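Local coordinates for uncharacterized protein (Bacteroides eggerthii DSM 20697, PDB 4ECO) that is of unknown function but, as a leucine-rich repeat protein, probably binds other proteins through its curved solenoid, at residues A[78-89]-A[103-114]; A[603-612]-A[625-633]. One frame throughout, in Å; residues are numbered along the deposited sequence.

Interaction 1 (78-89 with 103-114) lies toward the N-terminal end of the leucine-rich repeat solenoid and interaction 2 (603-612 with 625-633) at its C-terminal end. They follow one another along the chain, on opposite sides of its centre, with their own centres 70 Å apart and their nearest atoms about 52 Å apart. The series of mostly parallel repeat strands runs between them: interaction 1 pairs strands 83-87 and 109-111 at its start, whereas interaction 2 joins strands 601-603 and 625-627, a separate two-stranded pair near the last strand, 617-619. One contact therefore belongs to the first turns of the solenoid and the other to its closing end.

Interaction 1 (A[78-89]-A[103-114])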
loop_
_atom_site.group_PDB
_atom_site.type_symbol
_atom_site.label_atom_id
_atom_site.label_comp_id
_atom_site.label_asym_id
_atom_site.label_seq_id
_atom_site.Cartn_x
_atom_site.Cartn_y
_atom_site.Cartn_z
ATOM N N ASN A 78 -17.120 -31.050 6.763
ATOM C CA ASN A 78 -18.526 -30.739 6.556
ATOM C C ASN A 78 -19.359 -31.700 7.437
ATOM O O ASN A 78 -18.784 -32.518 8.180
ATOM C CB ASN A 78 -18.924 -30.792 5.080
ATOM C CG ASN A 78 -18.784 -32.111 4.377
ATOM O OD1 ASN A 78 -18.941 -33.186 4.948
ATOM N ND2 ASN A 78 -18.588 -32.040 3.074
ATOM N N SER A 79 -20.698 -31.619 7.338
ATOM C CA SER A 79 -21.627 -32.435 8.124
ATOM C C SER A 79 -21.456 -33.946 7.865
ATOM O O SER A 79 -21.804 -34.760 8.732
ATOM C CB SER A 79 -23.058 -32.029 7.827
ATOM O OG SER A 79 -23.300 -32.122 6.435
ATOM N N ASN A 80 -20.887 -34.316 6.705
ATOM C CA ASN A 80 -20.668 -35.719 6.375
ATOM C C ASN A 80 -19.256 -36.174 6.753
ATOM O O ASN A 80 -18.912 -37.337 6.510
ATOM C CB ASN A 80 -20.935 -35.954 4.896
ATOM C CG ASN A 80 -22.382 -35.726 4.532
ATOM O OD1 ASN A 80 -22.694 -34.840 3.739
ATOM N ND2 ASN A 80 -23.305 -36.496 5.133
ATOM N N GLY A 81 -18.491 -35.279 7.392
ATOM C CA GLY A 81 -17.130 -35.531 7.852
ATOM C C GLY A 81 -16.072 -35.487 6.768
ATOM O O GLY A 81 -14.961 -35.990 6.975
ATOM N N ARG A 82 -16.397 -34.893 5.598
ATOM C CA ARG A 82 -15.425 -34.796 4.516
ATOM C C ARG A 82 -14.641 -33.504 4.667
ATOM O O ARG A 82 -15.185 -32.504 5.150
ATOM C CB ARG A 82 -16.068 -34.939 3.134
ATOM C CG ARG A 82 -16.360 -36.413 2.874
ATOM C CD ARG A 82 -16.432 -36.773 1.418
ATOM N NE ARG A 82 -15.120 -36.800 0.776
ATOM C CZ ARG A 82 -14.924 -37.138 -0.492
ATOM N NH1 ARG A 82 -15.948 -37.481 -1.261
ATOM N NH2 ARG A 82 -13.700 -37.140 -1.001
ATOM N N VAL A 83 -13.334 -33.557 4.300
ATOM C CA VAL A 83 -12.366 -32.457 4.409
ATOM C C VAL A 83 -12.728 -31.377 3.401
ATOM O O VAL A 83 -12.749 -31.665 2.205
ATOM C CB VAL A 83 -10.898 -32.933 4.230
ATOM C CG1 VAL A 83 -9.932 -31.754 4.325
ATOM C CG2 VAL A 83 -10.531 -34.007 5.245
ATOM N N THR A 84 -13.012 -30.147 3.877
ATOM C CA THR A 84 -13.388 -29.046 2.992
ATOM C C THR A 84 -12.306 -27.954 2.996
ATOM O O THR A 84 -12.295 -27.099 2.105
ATOM C CB THR A 84 -14.773 -28.476 3.357
ATOM O OG1 THR A 84 -14.748 -27.814 4.623
ATOM C CG2 THR A 84 -15.862 -29.528 3.315
ATOM N N GLY A 85 -11.368 -28.035 3.934
ATOM C CA GLY A 85 -10.276 -27.076 4.041
ATOM C C GLY A 85 -9.054 -27.682 4.670
ATOM O O GLY A 85 -9.160 -28.531 5.550
ATOM N N LEU A 86 -7.892 -27.283 4.205
ATOM C CA LEU A 86 -6.632 -27.837 4.693
ATOM C C LEU A 86 -5.550 -26.773 4.600
ATOM O O LEU A 86 -5.248 -26.271 3.505
ATOM C CB LEU A 86 -6.263 -29.116 3.890
ATOM C CG LEU A 86 -4.825 -29.647 3.910
ATOM C CD1 LEU A 86 -4.324 -29.835 5.302
ATOM C CD2 LEU A 86 -4.730 -30.975 3.199
ATOM N N SER A 87 -4.970 -26.428 5.761
ATOM C CA SER A 87 -3.917 -25.417 5.810
ATOM C C SER A 87 -2.685 -25.930 6.549
ATOM O O SER A 87 -2.777 -26.388 7.696
ATOM C CB SER A 87 -4.421 -24.142 6.468
ATOM O OG SER A 87 -3.383 -23.185 6.560
ATOM N N LEU A 88 -1.526 -25.841 5.894
ATOM C CA LEU A 88 -0.280 -26.252 6.511
ATOM C C LEU A 88 0.434 -25.074 7.097
ATOM O O LEU A 88 1.564 -25.238 7.593
ATOM C CB LEU A 88 0.634 -26.932 5.502
ATOM C CG LEU A 88 0.145 -28.178 4.814
ATOM C CD1 LEU A 88 1.139 -28.585 3.777
ATOM C CD2 LEU A 88 -0.168 -29.293 5.810
ATOM N N GLU A 89 -0.197 -23.873 7.024
ATOM C CA GLU A 89 0.388 -22.621 7.510
ATOM C C GLU A 89 1.001 -22.767 8.914
ATOM O O GLU A 89 0.337 -23.296 9.811
ATOM C CB GLU A 89 -0.667 -21.506 7.550
ATOM C CG GLU A 89 -0.990 -20.852 6.223
ATOM C CD GLU A 89 -2.138 -19.881 6.375
ATOM O OE1 GLU A 89 -3.210 -20.291 6.889
ATOM O OE2 GLU A 89 -1.953 -18.695 6.018
ATOM N N GLN A 103 -7.670 -37.297 -3.223
ATOM C CA GLN A 103 -8.781 -37.966 -2.548
ATOM C C GLN A 103 -9.763 -36.938 -1.958
ATOM O O GLN A 103 -10.982 -37.164 -1.971
ATOM C CB GLN A 103 -8.231 -38.906 -1.436
ATOM C CG GLN A 103 -9.268 -39.561 -0.517
ATOM C CD GLN A 103 -10.431 -40.214 -1.225
ATOM O OE1 GLN A 103 -10.286 -40.922 -2.236
ATOM N NE2 GLN A 103 -11.612 -39.973 -0.693
ATOM N N LEU A 104 -9.221 -35.821 -1.448
ATOM C CA LEU A 104 -9.947 -34.751 -0.773
ATOM C C LEU A 104 -10.689 -33.904 -1.779
ATOM O O LEU A 104 -10.393 -32.720 -1.918
ATOM C CB LEU A 104 -8.951 -33.878 0.033
ATOM C CG LEU A 104 -7.966 -34.574 0.965
ATOM C CD1 LEU A 104 -7.178 -33.556 1.731
ATOM C CD2 LEU A 104 -8.672 -35.488 1.924
ATOM N N THR A 105 -11.661 -34.508 -2.486
ATOM C CA THR A 105 -12.403 -33.852 -3.571
ATOM C C THR A 105 -13.425 -32.798 -3.079
ATOM O O THR A 105 -13.914 -32.003 -3.892
ATOM C CB THR A 105 -13.102 -34.905 -4.416
ATOM O OG1 THR A 105 -13.875 -35.778 -3.576
ATOM C CG2 THR A 105 -12.121 -35.681 -5.281
ATOM N N GLU A 106 -13.702 -32.747 -1.773
ATOM C CA GLU A 106 -14.661 -31.778 -1.240
ATOM C C GLU A 106 -13.959 -30.509 -0.822
ATOM O O GLU A 106 -14.619 -29.567 -0.354
ATOM C CB GLU A 106 -15.474 -32.356 -0.057
ATOM C CG GLU A 106 -16.357 -33.532 -0.445
ATOM C CD GLU A 106 -17.142 -33.379 -1.737
ATOM O OE1 GLU A 106 -17.831 -32.344 -1.889
ATOM O OE2 GLU A 106 -17.068 -34.290 -2.598
ATOM N N LEU A 107 -12.615 -30.484 -0.996
ATOM C CA LEU A 107 -11.710 -29.381 -0.651
ATOM C C LEU A 107 -12.048 -28.120 -1.446
ATOM O O LEU A 107 -12.129 -28.164 -2.687
ATOM C CB LEU A 107 -10.277 -29.829 -0.943
ATOM C CG LEU A 107 -9.122 -29.331 -0.101
ATOM C CD1 LEU A 107 -9.385 -29.453 1.369
ATOM C CD2 LEU A 107 -7.897 -30.140 -0.402
ATOM N N GLU A 108 -12.332 -27.022 -0.710
ATOM C CA GLU A 108 -12.628 -25.684 -1.234
ATOM C C GLU A 108 -11.431 -24.779 -1.023
ATOM O O GLU A 108 -11.097 -24.006 -1.900
ATOM C CB GLU A 108 -13.873 -25.073 -0.574
ATOM C CG GLU A 108 -15.222 -25.599 -1.035
ATOM C CD GLU A 108 -16.405 -24.954 -0.320
ATOM O OE1 GLU A 108 -16.419 -23.705 -0.196
ATOM O OE2 GLU A 108 -17.317 -25.697 0.122
ATOM N N VAL A 109 -10.764 -24.879 0.136
ATOM C CA VAL A 109 -9.582 -24.063 0.426
ATOM C C VAL A 109 -8.382 -24.973 0.707
ATOM O O VAL A 109 -8.529 -26.027 1.312
ATOM C CB VAL A 109 -9.816 -23.027 1.570
ATOM C CG1 VAL A 109 -11.004 -22.105 1.247
ATOM C CG2 VAL A 109 -10.023 -23.697 2.927
ATOM N N LEU A 110 -7.197 -24.563 0.239
ATOM C CA LEU A 110 -5.929 -25.274 0.416
ATOM C C LEU A 110 -4.756 -24.306 0.528
ATOM O O LEU A 110 -4.538 -23.497 -0.379
ATOM C CB LEU A 110 -5.702 -26.229 -0.762
ATOM C CG LEU A 110 -4.419 -27.058 -0.782
ATOM C CD1 LEU A 110 -4.365 -28.083 0.386
ATOM C CD2 LEU A 110 -4.302 -27.782 -2.106
ATOM N N ALA A 111 -3.989 -24.400 1.639
ATOM C CA ALA A 111 -2.772 -23.587 1.866
ATOM C C ALA A 111 -1.579 -24.486 2.237
ATOM O O ALA A 111 -1.662 -25.312 3.169
ATOM C CB ALA A 111 -2.995 -22.542 2.948
ATOM N N LEU A 112 -0.490 -24.338 1.474
ATOM C CA LEU A 112 0.771 -25.055 1.684
ATOM C C LEU A 112 1.776 -24.104 2.303
ATOM O O LEU A 112 2.901 -24.469 2.642
ATOM C CB LEU A 112 1.315 -25.641 0.362
ATOM C CG LEU A 112 0.391 -26.547 -0.460
ATOM C CD1 LEU A 112 1.090 -27.006 -1.687
ATOM C CD2 LEU A 112 -0.124 -27.726 0.338
ATOM N N GLY A 113 1.337 -22.865 2.429
ATOM C CA GLY A 113 2.099 -21.751 2.961
ATOM C C GLY A 113 1.415 -20.499 2.497
ATOM O O GLY A 113 0.508 -20.593 1.676
ATOM N N SER A 114 1.803 -19.334 3.028
ATOM C CA SER A 114 1.187 -18.062 2.653
ATOM C C SER A 114 2.040 -16.897 3.058
ATOM O O SER A 114 3.008 -17.075 3.812
ATOM C CB SER A 114 -0.179 -17.904 3.306
ATOM O OG SER A 114 -0.027 -17.513 4.661
HETATM O O HOH W 1 -12.631 -33.985 1.061
#
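L86 of strand 83-87 and L110 of strand 109-111 run alongside each other in the same direction, L86 CG 3.9 Å from L110 CD1. In L86, CG anti to the backbone N (chi1 162°) directs the branch toward the face shared with L110, consistent with the repeat interior; CD2 meets L104 CD1 at 3.8 Å, L104 coming in nearly perpendicular. L88 CD1 packs on L112 CD2, and V83 CG1 on L107 CD1, consistent with equivalent positions of adjacent leucine-rich repeats. The parallel backbone ladder includes the bonds A111 N to L86 O (2.9 Å) and L88 N to A111 O (2.8 Å). On the other face, G85 leaves room for V109 CG2, which lies 3.6 Å from G85 CA.

Polar groups close both ends. E106 CG lies over one face of the R82 guanidinium, 3.6 Å above its plane and displaced toward the rim; OE2 makes a long, charge-only pair with NH1, the planes 62° apart. E106 OE1 is paired with K207 and R82 NH2 with D31. At the far end S114 OG donates to the anti lone pair of E89 OE2 (2.6 Å), while S87 OG donates to E89 OE1.

Strand 75-77 runs antiparallel to 83-87, with a classic bulge at T84 and G85 opposite S76; strand 210-214 continues the ladder beyond 109-111, and helix 27-41 packs on V83 and L104.

Interaction 2 (A[603-612]-A[625-633]); sequences DLSYVCPYIE and DIRGCDALD
A short parallel strand pair and a cystine tie together the C-terminal end of the repeat solenoid: D603 bridges R627, and C608 is linked to C629. L604 N donates to R627 O at 2.7 Å, nearly straight (163°), the only hydrogen bond between the two segments. D603 then turns the chain away. With CG anti to the backbone N (chi1 -170°), its OD1 reaches forward to accept from S605 N at 3.0 Å, met nearly head-on along the C-O bond, an Asx turn. S605 OG is also modelled against D603 OD1, but implausibly close, and that bond is doubtful; OG rests 3.5 Å from G628 CA. Replacing D603 by an alanine removes the carboxylate, and S605 N would probably lose its acceptor, leaving the turn freer to shift.

Beneath the turn, L604 CD1 slants across I626 to meet its CG2 at 3.6 Å, and L632 stands nearly perpendicular to L604. I611 adds its CG2 to L632 CD2 (4.0 Å) from the helix, while L618 of strand 617-619 touches both leucines.

C608 and C629 each point CB toward the other segment, and SG, anti to N in both, carries on to its partner. The modelled C608 SG to C629 SG distance, 2.7 Å, is longer than a covalent S-S bond, making the bridge's local geometry doubtful at this resolution. The cross-link between helix 608-612 and the loop after strand 625-627 probably restrains this chain end beyond what one backbone bond and apolar packing provide.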
loop_
_atom_site.group_PDB
_atom_site.type_symbol
_atom_site.label_atom_id
_atom_site.label_comp_id
_atom_site.label_asym_id
_atom_site.label_seq_id
_atom_site.Cartn_x
_atom_site.Cartn_y
_atom_site.Cartn_z
ATOM N N ASP A 603 7.097 39.038 26.158
ATOM C CA ASP A 603 6.319 39.140 27.393
ATOM C C ASP A 603 5.273 38.016 27.425
ATOM O O ASP A 603 4.312 38.036 26.650
ATOM C CB ASP A 603 5.655 40.530 27.469
ATOM C CG ASP A 603 5.004 40.874 28.804
ATOM O OD1 ASP A 603 4.617 39.942 29.534
ATOM O OD2 ASP A 603 4.857 42.089 29.105
ATOM N N LEU A 604 5.448 37.052 28.328
ATOM C CA LEU A 604 4.551 35.899 28.455
ATOM C C LEU A 604 3.656 35.992 29.716
ATOM O O LEU A 604 3.203 34.962 30.244
ATOM C CB LEU A 604 5.378 34.603 28.479
ATOM C CG LEU A 604 6.236 34.294 27.260
ATOM C CD1 LEU A 604 6.907 32.957 27.407
ATOM C CD2 LEU A 604 5.417 34.253 26.008
ATOM N N SER A 605 3.378 37.231 30.170
ATOM C CA SER A 605 2.580 37.522 31.368
ATOM C C SER A 605 1.241 36.828 31.399
ATOM O O SER A 605 0.866 36.310 32.451
ATOM C CB SER A 605 2.316 39.012 31.485
ATOM O OG SER A 605 3.521 39.695 31.765
ATOM N N TYR A 606 0.526 36.825 30.258
ATOM C CA TYR A 606 -0.825 36.291 30.126
ATOM C C TYR A 606 -0.860 34.780 30.034
ATOM O O TYR A 606 -1.863 34.171 30.436
ATOM C CB TYR A 606 -1.521 36.884 28.878
ATOM C CG TYR A 606 -1.798 38.377 28.905
ATOM C CD1 TYR A 606 -1.918 39.067 30.110
ATOM C CD2 TYR A 606 -2.045 39.078 27.729
ATOM C CE1 TYR A 606 -2.206 40.432 30.137
ATOM C CE2 TYR A 606 -2.365 40.438 27.747
ATOM C CZ TYR A 606 -2.441 41.112 28.953
ATOM O OH TYR A 606 -2.717 42.462 28.950
ATOM N N VAL A 607 0.204 34.173 29.500
ATOM C CA VAL A 607 0.244 32.719 29.310
ATOM C C VAL A 607 0.843 32.025 30.552
ATOM O O VAL A 607 0.673 30.815 30.696
ATOM C CB VAL A 607 0.984 32.305 28.006
ATOM C CG1 VAL A 607 0.296 32.902 26.782
ATOM C CG2 VAL A 607 2.457 32.683 28.035
ATOM N N CYS A 608 1.502 32.790 31.455
ATOM C CA CYS A 608 2.147 32.251 32.642
ATOM C C CYS A 608 1.176 31.397 33.500
ATOM O O CYS A 608 1.492 30.234 33.730
ATOM C CB CYS A 608 2.777 33.364 33.465
ATOM S SG CYS A 608 3.662 32.775 34.929
ATOM N N PRO A 609 -0.008 31.883 33.970
ATOM C CA PRO A 609 -0.866 31.010 34.793
ATOM C C PRO A 609 -1.286 29.736 34.070
ATOM O O PRO A 609 -1.556 28.741 34.729
ATOM C CB PRO A 609 -2.077 31.883 35.108
ATOM C CG PRO A 609 -2.013 33.012 34.174
ATOM C CD PRO A 609 -0.585 33.244 33.880
ATOM N N TYR A 610 -1.295 29.754 32.725
ATOM C CA TYR A 610 -1.607 28.594 31.897
ATOM C C TYR A 610 -0.436 27.621 31.881
ATOM O O TYR A 610 -0.634 26.403 31.812
ATOM C CB TYR A 610 -1.955 29.037 30.480
ATOM C CG TYR A 610 -3.341 29.637 30.367
ATOM C CD1 TYR A 610 -3.563 31.002 30.611
ATOM C CD2 TYR A 610 -4.442 28.846 30.043
ATOM C CE1 TYR A 610 -4.844 31.557 30.525
ATOM C CE2 TYR A 610 -5.721 29.395 29.932
ATOM C CZ TYR A 610 -5.910 30.752 30.150
ATOM O OH TYR A 610 -7.163 31.272 30.004
ATOM N N ILE A 611 0.788 28.160 31.942
ATOM C CA ILE A 611 2.019 27.380 31.970
ATOM C C ILE A 611 2.045 26.607 33.305
ATOM O O ILE A 611 2.070 25.370 33.290
ATOM C CB ILE A 611 3.251 28.314 31.748
ATOM C CG1 ILE A 611 3.340 28.731 30.257
ATOM C CG2 ILE A 611 4.564 27.658 32.207
ATOM C CD1 ILE A 611 4.288 29.870 29.920
ATOM N N GLU A 612 1.920 27.333 34.437
ATOM C CA GLU A 612 1.918 26.786 35.802
ATOM C C GLU A 612 0.815 25.732 36.012
ATOM O O GLU A 612 1.043 24.765 36.734
ATOM C CB GLU A 612 1.771 27.906 36.828
ATOM C CG GLU A 612 2.963 28.852 36.847
ATOM C CD GLU A 612 2.842 30.095 37.711
ATOM O OE1 GLU A 612 1.793 30.777 37.635
ATOM O OE2 GLU A 612 3.831 30.428 38.406
ATOM N N ASP A 625 15.416 36.306 26.765
ATOM C CA ASP A 625 14.845 37.447 27.480
ATOM C C ASP A 625 13.297 37.340 27.480
ATOM O O ASP A 625 12.592 38.032 26.722
ATOM C CB ASP A 625 15.340 38.769 26.863
ATOM C CG ASP A 625 14.747 40.035 27.456
ATOM O OD1 ASP A 625 14.380 40.018 28.663
ATOM O OD2 ASP A 625 14.637 41.043 26.712
ATOM N N ILE A 626 12.786 36.453 28.354
ATOM C CA ILE A 626 11.362 36.196 28.549
ATOM C C ILE A 626 10.886 36.950 29.814
ATOM O O ILE A 626 11.435 36.762 30.904
ATOM C CB ILE A 626 11.099 34.677 28.622
ATOM C CG1 ILE A 626 11.376 34.008 27.260
ATOM C CG2 ILE A 626 9.683 34.386 29.103
ATOM C CD1 ILE A 626 11.841 32.565 27.311
ATOM N N ARG A 627 9.880 37.816 29.651
ATOM C CA ARG A 627 9.331 38.587 30.760
ATOM C C ARG A 627 7.952 38.050 31.167
ATOM O O ARG A 627 7.251 37.441 30.357
ATOM C CB ARG A 627 9.240 40.092 30.393
ATOM C CG ARG A 627 10.597 40.814 30.282
ATOM C CD ARG A 627 10.860 41.418 28.906
ATOM N NE ARG A 627 12.200 42.014 28.815
ATOM C CZ ARG A 627 12.478 43.308 28.976
ATOM N NH1 ARG A 627 11.506 44.180 29.220
ATOM N NH2 ARG A 627 13.728 43.743 28.879
ATOM N N GLY A 628 7.597 38.278 32.425
ATOM C CA GLY A 628 6.288 37.946 32.976
ATOM C C GLY A 628 6.019 36.555 33.503
ATOM O O GLY A 628 4.865 36.245 33.815
ATOM N N CYS A 629 7.054 35.707 33.612
ATOM C CA CYS A 629 6.859 34.347 34.106
ATOM C C CYS A 629 8.107 33.869 34.846
ATOM O O CYS A 629 9.061 33.391 34.223
ATOM C CB CYS A 629 6.486 33.400 32.975
ATOM S SG CYS A 629 5.815 31.817 33.543
ATOM N N ASP A 630 8.091 34.015 36.193
ATOM C CA ASP A 630 9.209 33.641 37.054
ATOM C C ASP A 630 9.398 32.129 37.074
ATOM O O ASP A 630 10.545 31.650 37.113
ATOM C CB ASP A 630 8.982 34.173 38.471
ATOM C CG ASP A 630 8.919 35.691 38.576
ATOM O OD1 ASP A 630 9.801 36.368 37.996
ATOM O OD2 ASP A 630 8.048 36.197 39.320
ATOM N N ALA A 631 8.263 31.392 36.975
ATOM C CA ALA A 631 8.165 29.934 37.004
ATOM C C ALA A 631 8.975 29.252 35.887
ATOM O O ALA A 631 9.112 28.018 35.907
ATOM C CB ALA A 631 6.706 29.521 36.894
ATOM N N LEU A 632 9.504 30.043 34.916
ATOM C CA LEU A 632 10.260 29.511 33.781
ATOM C C LEU A 632 11.758 29.412 34.073
ATOM O O LEU A 632 12.479 28.838 33.260
ATOM C CB LEU A 632 10.025 30.356 32.518
ATOM C CG LEU A 632 8.646 30.234 31.862
ATOM C CD1 LEU A 632 8.540 31.156 30.682
ATOM C CD2 LEU A 632 8.329 28.815 31.451
ATOM N N ASP A 633 12.217 29.928 35.240
ATOM C CA ASP A 633 13.615 29.909 35.704
ATOM C C ASP A 633 14.519 30.600 34.653
ATOM O O ASP A 633 15.477 30.012 34.154
ATOM C CB ASP A 633 14.077 28.455 36.019
ATOM C CG ASP A 633 15.487 28.280 36.586
ATOM O OD1 ASP A 633 16.024 29.255 37.169
ATOM O OD2 ASP A 633 16.044 27.163 36.464
#